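Local coordinates for Di-haem cytochrome c peroxidase family protein (Burkholderia thailandensis E264, PDB 6NX0), which probably acts as a peroxidase that handles electrons through two covalently bound c-type hemes, which together reach an unusually stable bis-iron(IV) state, at residues Y324-A328 against G423-V427; V169-H173 against P185-L189; S303-L307 against L318-F322. All coordinates share one frame; numbering follows the deposited sequence. Where two conformers were deposited one is given.

Contact 1: residues Y324-A328 against G423-V427. With HEC (heme c), chain C; NO3 (nitrate ion), chain D.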
loop_
_atom_site.group_PDB
_atom_site.type_symbol
_atom_site.label_atom_id
_atom_site.label_comp_id
_atom_site.label_asym_id
_atom_site.label_seq_id
_atom_site.Cartn_x
_atom_site.Cartn_y
_atom_site.Cartn_z
ATOM N N TYR A 324 -11.392 2.294 1.642
ATOM C CA TYR A 324 -11.455 0.930 1.123
ATOM C C TYR A 324 -12.490 0.833 0.017
ATOM O O TYR A 324 -13.578 1.410 0.114
ATOM C CB TYR A 324 -11.812 -0.065 2.254
ATOM C CG TYR A 324 -10.673 -0.229 3.227
ATOM C CD1 TYR A 324 -10.417 0.709 4.231
ATOM C CD2 TYR A 324 -9.808 -1.323 3.122
ATOM C CE1 TYR A 324 -9.330 0.567 5.082
ATOM C CE2 TYR A 324 -8.744 -1.465 3.957
ATOM C CZ TYR A 324 -8.505 -0.537 4.948
ATOM O OH TYR A 324 -7.402 -0.751 5.751
ATOM N N ASP A 325 -12.155 0.109 -1.045
ATOM C CA ASP A 325 -13.143 -0.201 -2.061
ATOM C C ASP A 325 -12.831 -1.535 -2.716
ATOM O O ASP A 325 -11.797 -2.155 -2.472
ATOM C CB ASP A 325 -13.234 0.922 -3.096
ATOM C CG ASP A 325 -14.677 1.269 -3.433
ATOM O OD1 ASP A 325 -15.485 0.341 -3.690
ATOM O OD2 ASP A 325 -15.006 2.474 -3.361
ATOM N N ALA A 326 -13.780 -1.993 -3.522
ATOM C CA ALA A 326 -13.788 -3.334 -4.093
ATOM C C ALA A 326 -13.851 -3.178 -5.603
ATOM O O ALA A 326 -14.938 -3.054 -6.177
ATOM C CB ALA A 326 -14.971 -4.144 -3.559
ATOM N N ILE A 327 -12.691 -3.196 -6.264
ATOM C CA ILE A 327 -12.664 -3.047 -7.725
ATOM C C ILE A 327 -12.443 -4.373 -8.452
ATOM O O ILE A 327 -12.537 -4.404 -9.694
ATOM C CB ILE A 327 -11.632 -1.990 -8.184
ATOM C CG1 ILE A 327 -10.177 -2.436 -7.964
ATOM C CG2 ILE A 327 -11.879 -0.652 -7.477
ATOM C CD1 ILE A 327 -9.144 -1.530 -8.658
ATOM N N ALA A 328 -12.173 -5.469 -7.720
ATOM C CA ALA A 328 -12.180 -6.824 -8.278
ATOM C C ALA A 328 -11.189 -6.992 -9.437
ATOM O O ALA A 328 -11.537 -7.439 -10.530
ATOM C CB ALA A 328 -13.595 -7.207 -8.724
ATOM N N GLY A 423 -21.685 -9.341 -5.307
ATOM C CA GLY A 423 -22.489 -8.142 -5.107
ATOM C C GLY A 423 -21.819 -7.050 -4.294
ATOM O O GLY A 423 -22.315 -5.922 -4.257
ATOM N N ASN A 424 -20.709 -7.364 -3.629
ATOM C CA ASN A 424 -19.974 -6.366 -2.875
ATOM C C ASN A 424 -19.160 -5.469 -3.795
ATOM O O ASN A 424 -18.724 -4.396 -3.368
ATOM C CB ASN A 424 -18.997 -7.017 -1.896
ATOM C CG ASN A 424 -19.656 -7.624 -0.658
ATOM O OD1 ASN A 424 -20.869 -7.559 -0.451
ATOM N ND2 ASN A 424 -18.823 -8.246 0.177
ATOM N N VAL A 425 -18.892 -5.945 -5.013
ATOM C CA VAL A 425 -18.019 -5.230 -5.931
ATOM C C VAL A 425 -18.695 -3.976 -6.445
ATOM O O VAL A 425 -19.866 -3.982 -6.837
ATOM C CB VAL A 425 -17.598 -6.141 -7.092
ATOM C CG1 VAL A 425 -16.783 -5.341 -8.107
ATOM C CG2 VAL A 425 -16.807 -7.319 -6.551
ATOM N N ASN A 426 -17.921 -2.902 -6.474
ATOM C CA ASN A 426 -18.323 -1.618 -7.013
ATOM C C ASN A 426 -18.639 -1.687 -8.500
ATOM O O ASN A 426 -17.738 -1.925 -9.312
ATOM C CB ASN A 426 -17.196 -0.626 -6.751
ATOM C CG ASN A 426 -17.590 0.785 -7.054
ATOM O OD1 ASN A 426 -18.410 1.032 -7.940
ATOM N ND2 ASN A 426 -17.009 1.730 -6.317
ATOM N N VAL A 427 -19.919 -1.517 -8.851
ATOM C CA VAL A 427 -20.377 -1.463 -10.234
ATOM C C VAL A 427 -21.130 -0.164 -10.507
ATOM O O VAL A 427 -21.823 -0.038 -11.520
ATOM C CB VAL A 427 -21.226 -2.688 -10.630
ATOM C CG1 VAL A 427 -20.402 -3.975 -10.615
ATOM C CG2 VAL A 427 -22.486 -2.813 -9.730
HETATM FE FE HEC C . -7.401 2.920 -8.456
HETATM C CHA HEC C . -5.278 0.490 -7.300
HETATM C CHB HEC C . -5.070 3.857 -10.797
HETATM C CHC HEC C . -9.732 4.879 -10.036
HETATM C CHD HEC C . -9.611 2.298 -5.931
HETATM N NA HEC C . -5.514 2.330 -8.913
HETATM C C1A HEC C . -4.812 1.330 -8.267
HETATM C C2A HEC C . -3.568 1.163 -8.972
HETATM C C3A HEC C . -3.471 2.156 -9.864
HETATM C C4A HEC C . -4.699 2.911 -9.853
HETATM C CMA HEC C . -2.377 2.358 -10.910
HETATM C CAA HEC C . -2.447 0.179 -8.569
HETATM C CBA HEC C . -1.491 0.812 -7.572
HETATM C CGA HEC C . -0.430 -0.110 -7.020
HETATM O O1A HEC C . 0.258 0.361 -6.064
HETATM O O2A HEC C . -0.443 -1.344 -7.289
HETATM N NB HEC C . -7.411 4.145 -10.060
HETATM C C1B HEC C . -6.307 4.436 -10.866
HETATM C C2B HEC C . -6.730 5.370 -11.893
HETATM C C3B HEC C . -8.031 5.611 -11.743
HETATM C C4B HEC C . -8.465 4.882 -10.560
HETATM C CMB HEC C . -5.767 5.997 -12.934
HETATM C CAB HEC C . -8.982 6.434 -12.649
HETATM C CBB HEC C . -9.009 5.848 -14.079
HETATM N NC HEC C . -9.272 3.542 -8.026
HETATM C C1C HEC C . -10.085 4.295 -8.851
HETATM C C2C HEC C . -11.363 4.416 -8.206
HETATM C C3C HEC C . -11.304 3.788 -7.024
HETATM C C4C HEC C . -9.996 3.189 -6.900
HETATM C CMC HEC C . -12.504 5.257 -8.820
HETATM C CAC HEC C . -12.331 3.859 -5.883
HETATM C CBC HEC C . -13.651 3.231 -6.380
HETATM N ND HEC C . -7.399 1.667 -6.878
HETATM C C1D HEC C . -8.449 1.568 -5.959
HETATM C C2D HEC C . -8.210 0.420 -5.134
HETATM C C3D HEC C . -6.945 -0.192 -5.599
HETATM C C4D HEC C . -6.464 0.661 -6.651
HETATM C CMD HEC C . -9.075 -0.107 -3.994
HETATM C CAD HEC C . -6.287 -1.467 -5.057
HETATM C CBD HEC C . -6.915 -2.653 -5.762
HETATM C CGD HEC C . -6.086 -3.899 -5.579
HETATM O O1D HEC C . -4.934 -3.792 -5.091
HETATM O O2D HEC C . -6.522 -4.971 -6.091
HETATM N N NO3 D . -23.278 -11.088 -2.937
HETATM O O1 NO3 D . -24.287 -11.523 -2.298
HETATM O O2 NO3 D . -22.944 -11.602 -4.020
HETATM O O3 NO3 D . -22.590 -10.171 -2.445
HETATM O O HOH W 1 -18.352 -1.512 -3.496
#
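A326 and V425 bring two backbones side by side, with CA of A326 5.0 Å from CA of V425, just after strand 324-325 gives way to loop. One main-chain hydrogen bond ties the segments together, from N426 N to A326 O at 3.0 Å. The contact is an example of a loop pinned by few bonds, with one carboxylate oxygen taking one firm and two weak ones. D325 OD1 accepts the backbone N of A326 at 2.9 Å through its anti lone pair, a link within its own segment, and also takes a weak bond of 3.3 Å from N426 ND2. The carboxylate and amide planes are 35° apart. N426 reaches D325 because its CG lies anti to its backbone N (chi1 -170°). The other atom of the amide, OD1, accepts from N428 N and S429 N, which would hold its rotation. A water gives N424 O a hydrogen bond and D325 OD1 a weak one, bridging the segments again. The apolar half lies further along: the methyl of A328 rests on V425, 3.7 Å from CB of A328 to CG1 of V425, and F414 packs on both residues. R400 bonds to the carbonyl oxygens of I327 and N426 and so bridges the two segments. I327 instead faces the second heme, its CD1 3.8 Å from heme CBD, while D325 OD2 approaches heme CBC to 3.4 Å. With the iron ligand Y397 beside I327, this is part of the pocket wall of a c-type heme, where loops distant in sequence enclose the porphyrin rim.

Contact 2: residues V169-H173 against P185-L189. With HEC (heme c), chain B.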
loop_
_atom_site.group_PDB
_atom_site.type_symbol
_atom_site.label_atom_id
_atom_site.label_comp_id
_atom_site.label_asym_id
_atom_site.label_seq_id
_atom_site.Cartn_x
_atom_site.Cartn_y
_atom_site.Cartn_z
ATOM N N VAL A 169 -0.485 7.047 6.615
ATOM C CA VAL A 169 -1.566 6.074 6.787
ATOM C C VAL A 169 -2.083 6.199 8.219
ATOM O O VAL A 169 -1.350 5.884 9.156
ATOM C CB VAL A 169 -1.109 4.639 6.495
ATOM C CG1 VAL A 169 -2.304 3.698 6.703
ATOM C CG2 VAL A 169 -0.521 4.510 5.073
ATOM N N PRO A 170 -3.324 6.627 8.428
ATOM C CA PRO A 170 -3.812 6.831 9.795
ATOM C C PRO A 170 -4.167 5.510 10.468
ATOM O O PRO A 170 -4.256 4.450 9.846
ATOM C CB PRO A 170 -5.042 7.708 9.600
ATOM C CG PRO A 170 -5.523 7.412 8.237
ATOM C CD PRO A 170 -4.326 7.011 7.421
ATOM N N ARG A 171 -4.331 5.588 11.784
ATOM C CA ARG A 171 -4.899 4.459 12.501
ATOM C C ARG A 171 -6.290 4.149 11.943
ATOM O O ARG A 171 -6.953 4.995 11.341
ATOM C CB ARG A 171 -4.962 4.753 14.008
ATOM C CG ARG A 171 -3.596 4.701 14.729
ATOM C CD ARG A 171 -3.711 4.884 16.290
ATOM N NE ARG A 171 -4.893 4.178 16.800
ATOM C CZ ARG A 171 -5.871 4.720 17.528
ATOM N NH1 ARG A 171 -5.809 5.984 17.941
ATOM N NH2 ARG A 171 -6.916 3.973 17.877
ATOM N N ARG A 172 -6.747 2.916 12.184
ATOM C CA ARG A 172 -8.069 2.515 11.732
ATOM C C ARG A 172 -9.149 3.357 12.390
ATOM O O ARG A 172 -9.094 3.622 13.589
ATOM C CB ARG A 172 -8.338 1.035 12.056
ATOM C CG ARG A 172 -7.483 0.007 11.332
ATOM C CD ARG A 172 -7.942 -1.398 11.741
ATOM N NE ARG A 172 -7.599 -1.680 13.131
ATOM C CZ ARG A 172 -6.661 -2.519 13.550
ATOM N NH1 ARG A 172 -5.929 -3.223 12.699
ATOM N NH2 ARG A 172 -6.467 -2.681 14.854
ATOM N N HIS A 173 -10.124 3.768 11.590
ATOM C CA HIS A 173 -11.260 4.527 12.105
ATOM C C HIS A 173 -12.409 4.472 11.115
ATOM O O HIS A 173 -12.248 4.122 9.945
ATOM C CB HIS A 173 -10.866 5.987 12.402
ATOM C CG HIS A 173 -10.458 6.785 11.193
ATOM N ND1 HIS A 173 -9.202 6.686 10.627
ATOM C CD2 HIS A 173 -11.125 7.711 10.468
ATOM C CE1 HIS A 173 -9.115 7.528 9.613
ATOM N NE2 HIS A 173 -10.267 8.163 9.493
ATOM N N PRO A 185 -14.953 2.700 6.604
ATOM C CA PRO A 185 -13.663 2.455 7.251
ATOM C C PRO A 185 -12.521 3.155 6.529
ATOM O O PRO A 185 -12.520 3.284 5.299
ATOM C CB PRO A 185 -13.520 0.930 7.147
ATOM C CG PRO A 185 -14.221 0.618 5.831
ATOM C CD PRO A 185 -15.375 1.563 5.761
ATOM N N PHE A 186 -11.562 3.619 7.324
ATOM C CA PHE A 186 -10.344 4.239 6.830
ATOM C C PHE A 186 -9.156 3.801 7.670
ATOM O O PHE A 186 -9.284 3.523 8.865
ATOM C CB PHE A 186 -10.434 5.778 6.885
ATOM C CG PHE A 186 -11.511 6.340 6.038
ATOM C CD1 PHE A 186 -12.804 6.460 6.533
ATOM C CD2 PHE A 186 -11.261 6.713 4.727
ATOM C CE1 PHE A 186 -13.819 6.968 5.742
ATOM C CE2 PHE A 186 -12.266 7.220 3.927
ATOM C CZ PHE A 186 -13.563 7.340 4.440
ATOM N N GLY A 187 -7.970 3.808 7.054
ATOM C CA GLY A 187 -6.757 3.599 7.819
ATOM C C GLY A 187 -6.456 2.139 8.076
ATOM O O GLY A 187 -7.127 1.226 7.599
ATOM N N GLY A 188 -5.422 1.936 8.866
ATOM C CA GLY A 188 -4.807 0.636 9.080
ATOM C C GLY A 188 -3.771 0.320 8.027
ATOM O O GLY A 188 -3.910 0.671 6.854
ATOM N N LEU A 189 -2.720 -0.375 8.465
ATOM C CA LEU A 189 -1.650 -0.786 7.577
ATOM C C LEU A 189 -1.893 -2.202 7.072
ATOM O O LEU A 189 -2.670 -2.980 7.636
ATOM C CB LEU A 189 -0.298 -0.669 8.281
ATOM C CG LEU A 189 0.075 0.789 8.568
ATOM C CD1 LEU A 189 1.038 0.861 9.727
ATOM C CD2 LEU A 189 0.691 1.433 7.339
HETATM FE FE HEC B . 6.977 -5.156 4.111
HETATM C CHA HEC B . 3.696 -4.166 3.601
HETATM C CHB HEC B . 7.351 -2.684 6.408
HETATM C CHC HEC B . 9.814 -6.678 5.319
HETATM C CHD HEC B . 6.563 -7.773 1.909
HETATM N NA HEC B . 5.785 -3.657 4.786
HETATM C C1A HEC B . 4.457 -3.438 4.478
HETATM C C2A HEC B . 4.011 -2.270 5.186
HETATM C C3A HEC B . 5.060 -1.800 5.877
HETATM C C4A HEC B . 6.163 -2.713 5.717
HETATM C CMA HEC B . 5.061 -0.634 6.858
HETATM C CAA HEC B . 2.583 -1.697 5.139
HETATM C CBA HEC B . 2.496 -0.587 4.106
HETATM C CGA HEC B . 1.094 -0.082 3.888
HETATM O O1A HEC B . 0.985 0.956 3.171
HETATM O O2A HEC B . 0.112 -0.778 4.293
HETATM N NB HEC B . 8.319 -4.791 5.588
HETATM C C1B HEC B . 8.269 -3.703 6.450
HETATM C C2B HEC B . 9.383 -3.803 7.353
HETATM C C3B HEC B . 10.014 -4.960 7.129
HETATM C C4B HEC B . 9.376 -5.577 5.991
HETATM C CMB HEC B . 9.701 -2.763 8.433
HETATM C CAB HEC B . 11.278 -5.523 7.810
HETATM C CBB HEC B . 10.956 -5.880 9.282
HETATM N NC HEC B . 7.994 -6.868 3.680
HETATM C C1C HEC B . 9.179 -7.278 4.275
HETATM C C2C HEC B . 9.711 -8.346 3.458
HETATM C C3C HEC B . 8.847 -8.647 2.485
HETATM C C4C HEC B . 7.729 -7.737 2.630
HETATM C CMC HEC B . 11.118 -8.939 3.637
HETATM C CAC HEC B . 9.133 -9.457 1.208
HETATM C CBC HEC B . 9.318 -10.950 1.512
HETATM N ND HEC B . 5.446 -5.797 2.942
HETATM C C1D HEC B . 5.511 -6.908 2.078
HETATM C C2D HEC B . 4.208 -7.098 1.495
HETATM C C3D HEC B . 3.322 -6.046 2.059
HETATM C C4D HEC B . 4.147 -5.268 2.942
HETATM C CMD HEC B . 3.803 -8.242 0.586
HETATM C CAD HEC B . 1.819 -5.851 1.784
HETATM C CBD HEC B . 1.100 -6.963 2.513
HETATM C CGD HEC B . -0.389 -6.712 2.675
HETATM O O1D HEC B . -0.874 -5.666 2.191
HETATM O O2D HEC B . -1.050 -7.636 3.227
HETATM O O HOH W 2 5.873 -6.427 5.511
#
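H173 and F186 meet through opposite choices of first torsion: H173 CG sits between its backbone N and carbonyl carbon (chi1 64°), whereas F186 CG is anti to its carbonyl carbon (chi1 -62°). The imidazole is thereby laid over the CB of F186, which makes a CH-pi contact 3.8 Å from the ring centroid. The two rings are nearly parallel (23°) but too far offset to count as a stack. A second group steadies the imidazole, since ND1 donates to R171 O at 2.9 Å almost exactly in the ring plane. In the backbone, H173 and F186 form an antiparallel hydrogen-bonded pair, with H173 N to F186 O at 2.9 Å and F186 N to H173 O at 2.8 Å. The pairing then leaves regular strand geometry, and G188 N continues the link by bonding to P170 O at 2.9 Å. G187 and G188 both have positive phi; P170 O and R171 O crowd G187, and R172 CG runs close over G188. L189 has two conformers, and in one of them CD2 meets V169 CB at 3.8 Å and lies near a propionate of the first heme. The whole is the open end of a two-stranded hairpin, strands 173-175 and 184-186. R171 pairs with D196 in a salt bridge, F186 packs on Y175 of strand 173-175, and V169 leans on F322, in the loop that precedes strand 324-325.

Contact 3: residues S303-L307 against L318-F322. With HEC (heme c), chain C.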
loop_
_atom_site.group_PDB
_atom_site.type_symbol
_atom_site.label_atom_id
_atom_site.label_comp_id
_atom_site.label_asym_id
_atom_site.label_seq_id
_atom_site.Cartn_x
_atom_site.Cartn_y
_atom_site.Cartn_z
ATOM N N SER A 303 -11.994 10.418 -7.069
ATOM C CA SER A 303 -13.014 10.063 -6.089
ATOM C C SER A 303 -12.492 9.090 -5.052
ATOM O O SER A 303 -13.067 8.996 -3.964
ATOM C CB SER A 303 -14.242 9.480 -6.782
ATOM O OG SER A 303 -13.976 8.239 -7.400
ATOM N N CYS A 304 -11.420 8.360 -5.365
ATOM C CA CYS A 304 -10.778 7.453 -4.424
ATOM C C CYS A 304 -9.329 7.834 -4.184
ATOM O O CYS A 304 -8.875 7.840 -3.042
ATOM C CB CYS A 304 -10.842 6.012 -4.949
ATOM S SG CYS A 304 -12.544 5.469 -5.181
ATOM N N HIS A 305 -8.599 8.131 -5.255
ATOM C CA HIS A 305 -7.199 8.559 -5.194
ATOM C C HIS A 305 -7.161 10.081 -5.108
ATOM O O HIS A 305 -6.896 10.788 -6.086
ATOM C CB HIS A 305 -6.426 8.080 -6.418
ATOM C CG HIS A 305 -6.422 6.598 -6.618
ATOM N ND1 HIS A 305 -5.583 5.747 -5.925
ATOM C CD2 HIS A 305 -7.114 5.818 -7.485
ATOM C CE1 HIS A 305 -5.788 4.505 -6.336
ATOM N NE2 HIS A 305 -6.707 4.520 -7.282
ATOM N N THR A 306 -7.392 10.587 -3.904
ATOM C CA THR A 306 -7.720 12.002 -3.755
ATOM C C THR A 306 -6.494 12.901 -3.886
ATOM O O THR A 306 -5.358 12.510 -3.603
ATOM C CB THR A 306 -8.373 12.246 -2.408
ATOM O OG1 THR A 306 -7.486 11.796 -1.396
ATOM C CG2 THR A 306 -9.684 11.516 -2.290
ATOM N N LEU A 307 -6.745 14.134 -4.327
ATOM C CA LEU A 307 -5.680 15.106 -4.496
ATOM C C LEU A 307 -6.264 16.502 -4.379
ATOM O O LEU A 307 -7.461 16.722 -4.580
ATOM C CB LEU A 307 -4.967 14.961 -5.846
ATOM C CG LEU A 307 -5.667 15.431 -7.126
ATOM C CD1 LEU A 307 -4.743 15.280 -8.324
ATOM C CD2 LEU A 307 -6.981 14.688 -7.398
ATOM N N LEU A 318 -1.955 12.975 -1.675
ATOM C CA LEU A 318 -1.414 11.652 -1.400
ATOM C C LEU A 318 -2.005 10.592 -2.315
ATOM O O LEU A 318 -1.538 9.446 -2.300
ATOM C CB LEU A 318 -1.637 11.280 0.074
ATOM C CG LEU A 318 -0.948 12.224 1.077
ATOM C CD1 LEU A 318 -1.307 11.894 2.506
ATOM C CD2 LEU A 318 0.563 12.215 0.884
ATOM N N PHE A 319 -2.995 10.951 -3.141
ATOM C CA PHE A 319 -3.565 10.066 -4.152
ATOM C C PHE A 319 -4.241 8.852 -3.527
ATOM O O PHE A 319 -4.305 7.767 -4.111
ATOM C CB PHE A 319 -2.498 9.700 -5.189
ATOM C CG PHE A 319 -2.079 10.898 -5.980
ATOM C CD1 PHE A 319 -2.812 11.303 -7.082
ATOM C CD2 PHE A 319 -1.020 11.673 -5.562
ATOM C CE1 PHE A 319 -2.447 12.456 -7.784
ATOM C CE2 PHE A 319 -0.665 12.829 -6.271
ATOM C CZ PHE A 319 -1.380 13.201 -7.364
ATOM N N THR A 320 -4.782 9.071 -2.340
ATOM C CA THR A 320 -5.634 8.138 -1.644
ATOM C C THR A 320 -6.240 8.874 -0.465
ATOM O O THR A 320 -5.618 9.775 0.107
ATOM C CB THR A 320 -4.899 6.887 -1.142
ATOM O OG1 THR A 320 -5.860 6.120 -0.403
ATOM C CG2 THR A 320 -3.702 7.242 -0.271
ATOM N N ASP A 321 -7.458 8.476 -0.122
ATOM C CA ASP A 321 -8.090 8.901 1.115
ATOM C C ASP A 321 -7.919 7.879 2.229
ATOM O O ASP A 321 -8.455 8.074 3.325
ATOM C CB ASP A 321 -9.579 9.210 0.870
ATOM C CG ASP A 321 -10.392 8.003 0.421
ATOM O OD1 ASP A 321 -9.833 6.888 0.239
ATOM O OD2 ASP A 321 -11.628 8.187 0.225
ATOM N N PHE A 322 -7.134 6.821 1.984
ATOM C CA PHE A 322 -6.924 5.703 2.908
ATOM C C PHE A 322 -8.208 4.971 3.243
ATOM O O PHE A 322 -8.254 4.236 4.240
ATOM C CB PHE A 322 -6.209 6.167 4.176
ATOM C CG PHE A 322 -4.914 6.884 3.876
ATOM C CD1 PHE A 322 -3.788 6.168 3.478
ATOM C CD2 PHE A 322 -4.842 8.263 3.914
ATOM C CE1 PHE A 322 -2.587 6.830 3.167
ATOM C CE2 PHE A 322 -3.642 8.918 3.597
ATOM C CZ PHE A 322 -2.525 8.181 3.225
HETATM FE FE HEC C . -7.401 2.920 -8.456
HETATM C CHA HEC C . -5.278 0.490 -7.300
HETATM C CHB HEC C . -5.070 3.857 -10.797
HETATM C CHC HEC C . -9.732 4.879 -10.036
HETATM C CHD HEC C . -9.611 2.298 -5.931
HETATM N NA HEC C . -5.514 2.330 -8.913
HETATM C C1A HEC C . -4.812 1.330 -8.267
HETATM C C2A HEC C . -3.568 1.163 -8.972
HETATM C C3A HEC C . -3.471 2.156 -9.864
HETATM C C4A HEC C . -4.699 2.911 -9.853
HETATM C CMA HEC C . -2.377 2.358 -10.910
HETATM C CAA HEC C . -2.447 0.179 -8.569
HETATM C CBA HEC C . -1.491 0.812 -7.572
HETATM C CGA HEC C . -0.430 -0.110 -7.020
HETATM O O1A HEC C . 0.258 0.361 -6.064
HETATM O O2A HEC C . -0.443 -1.344 -7.289
HETATM N NB HEC C . -7.411 4.145 -10.060
HETATM C C1B HEC C . -6.307 4.436 -10.866
HETATM C C2B HEC C . -6.730 5.370 -11.893
HETATM C C3B HEC C . -8.031 5.611 -11.743
HETATM C C4B HEC C . -8.465 4.882 -10.560
HETATM C CMB HEC C . -5.767 5.997 -12.934
HETATM C CAB HEC C . -8.982 6.434 -12.649
HETATM C CBB HEC C . -9.009 5.848 -14.079
HETATM N NC HEC C . -9.272 3.542 -8.026
HETATM C C1C HEC C . -10.085 4.295 -8.851
HETATM C C2C HEC C . -11.363 4.416 -8.206
HETATM C C3C HEC C . -11.304 3.788 -7.024
HETATM C C4C HEC C . -9.996 3.189 -6.900
HETATM C CMC HEC C . -12.504 5.257 -8.820
HETATM C CAC HEC C . -12.331 3.859 -5.883
HETATM C CBC HEC C . -13.651 3.231 -6.380
HETATM N ND HEC C . -7.399 1.667 -6.878
HETATM C C1D HEC C . -8.449 1.568 -5.959
HETATM C C2D HEC C . -8.210 0.420 -5.134
HETATM C C3D HEC C . -6.945 -0.192 -5.599
HETATM C C4D HEC C . -6.464 0.661 -6.651
HETATM C CMD HEC C . -9.075 -0.107 -3.994
HETATM C CAD HEC C . -6.287 -1.467 -5.057
HETATM C CBD HEC C . -6.915 -2.653 -5.762
HETATM C CGD HEC C . -6.086 -3.899 -5.579
HETATM O O1D HEC C . -4.934 -3.792 -5.091
HETATM O O2D HEC C . -6.522 -4.971 -6.091
HETATM O O HOH W 3 -4.672 13.179 -0.810
#
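The backbones of H305 and T320 pass close, their CA atoms 3.9 Å apart, and the tight part of the contact lies beside them, between H305 and F319. Main-chain atoms hold a heme ligand here, a worked case of a second shell setting the first. H305 NE2 binds the heme iron at 2.1 Å, while ND1, the other ring nitrogen, donates to F319 O at 3.0 Å. That oxygen lies within 2° of the imidazole plane, so the bond would resist rotation of the ring about its axis; P370 O is a weaker second partner of ND1. F319 presents its carbonyl from a backbone with positive phi (64°). Its ring turns to the other side, where CB of L307 lies over one face, CD1 of L307 approaches CE1 of F319 to 3.7 Å, and Y272 makes an edge-to-face contact. The carbonyl oxygen of H305 is buried by this packing and has no hydrogen-bonding partner. Toward T306 and D321 the grip slackens. The bonds there are weak, D321 N to C304 O at 3.3 Å and F319 N to T306 O at 2.9 Å but strongly bent (126°). A water links the segments here, donating to T306 O; the same water accepts from L318 N. T306 CG2 and D321 CB merely touch at 3.9 Å. T320 closes its own end with an ST turn: OG1 accepts from F322 N and is also hydrogen-bonded to T369 O. A thioether joins C304 SG to heme CAC, completing with C301 and the axial histidine H305 the CXXCH signature of a c-type cytochrome; Y397 is the second iron ligand.

From the N terminus, contact 2 comes first and closes the short 169-189 loop, whose tip is partly unmodelled. Contact 3 then closes 303-322, starting within the second heme-attachment motif, and contact 1 follows at once, closing the long 324-427 excursion with helix 390-399 and the axial ligand Y397 inside it. The three loops run in series; none nests or crosses. They nevertheless touch in space: G187 N meets F322 O at 2.9 Å, and Y324 OH meets G187 O at 2.7 Å, both probable hydrogen bonds. The first heme region is thus stitched to the second, whose heme contacts 1 and 3 share.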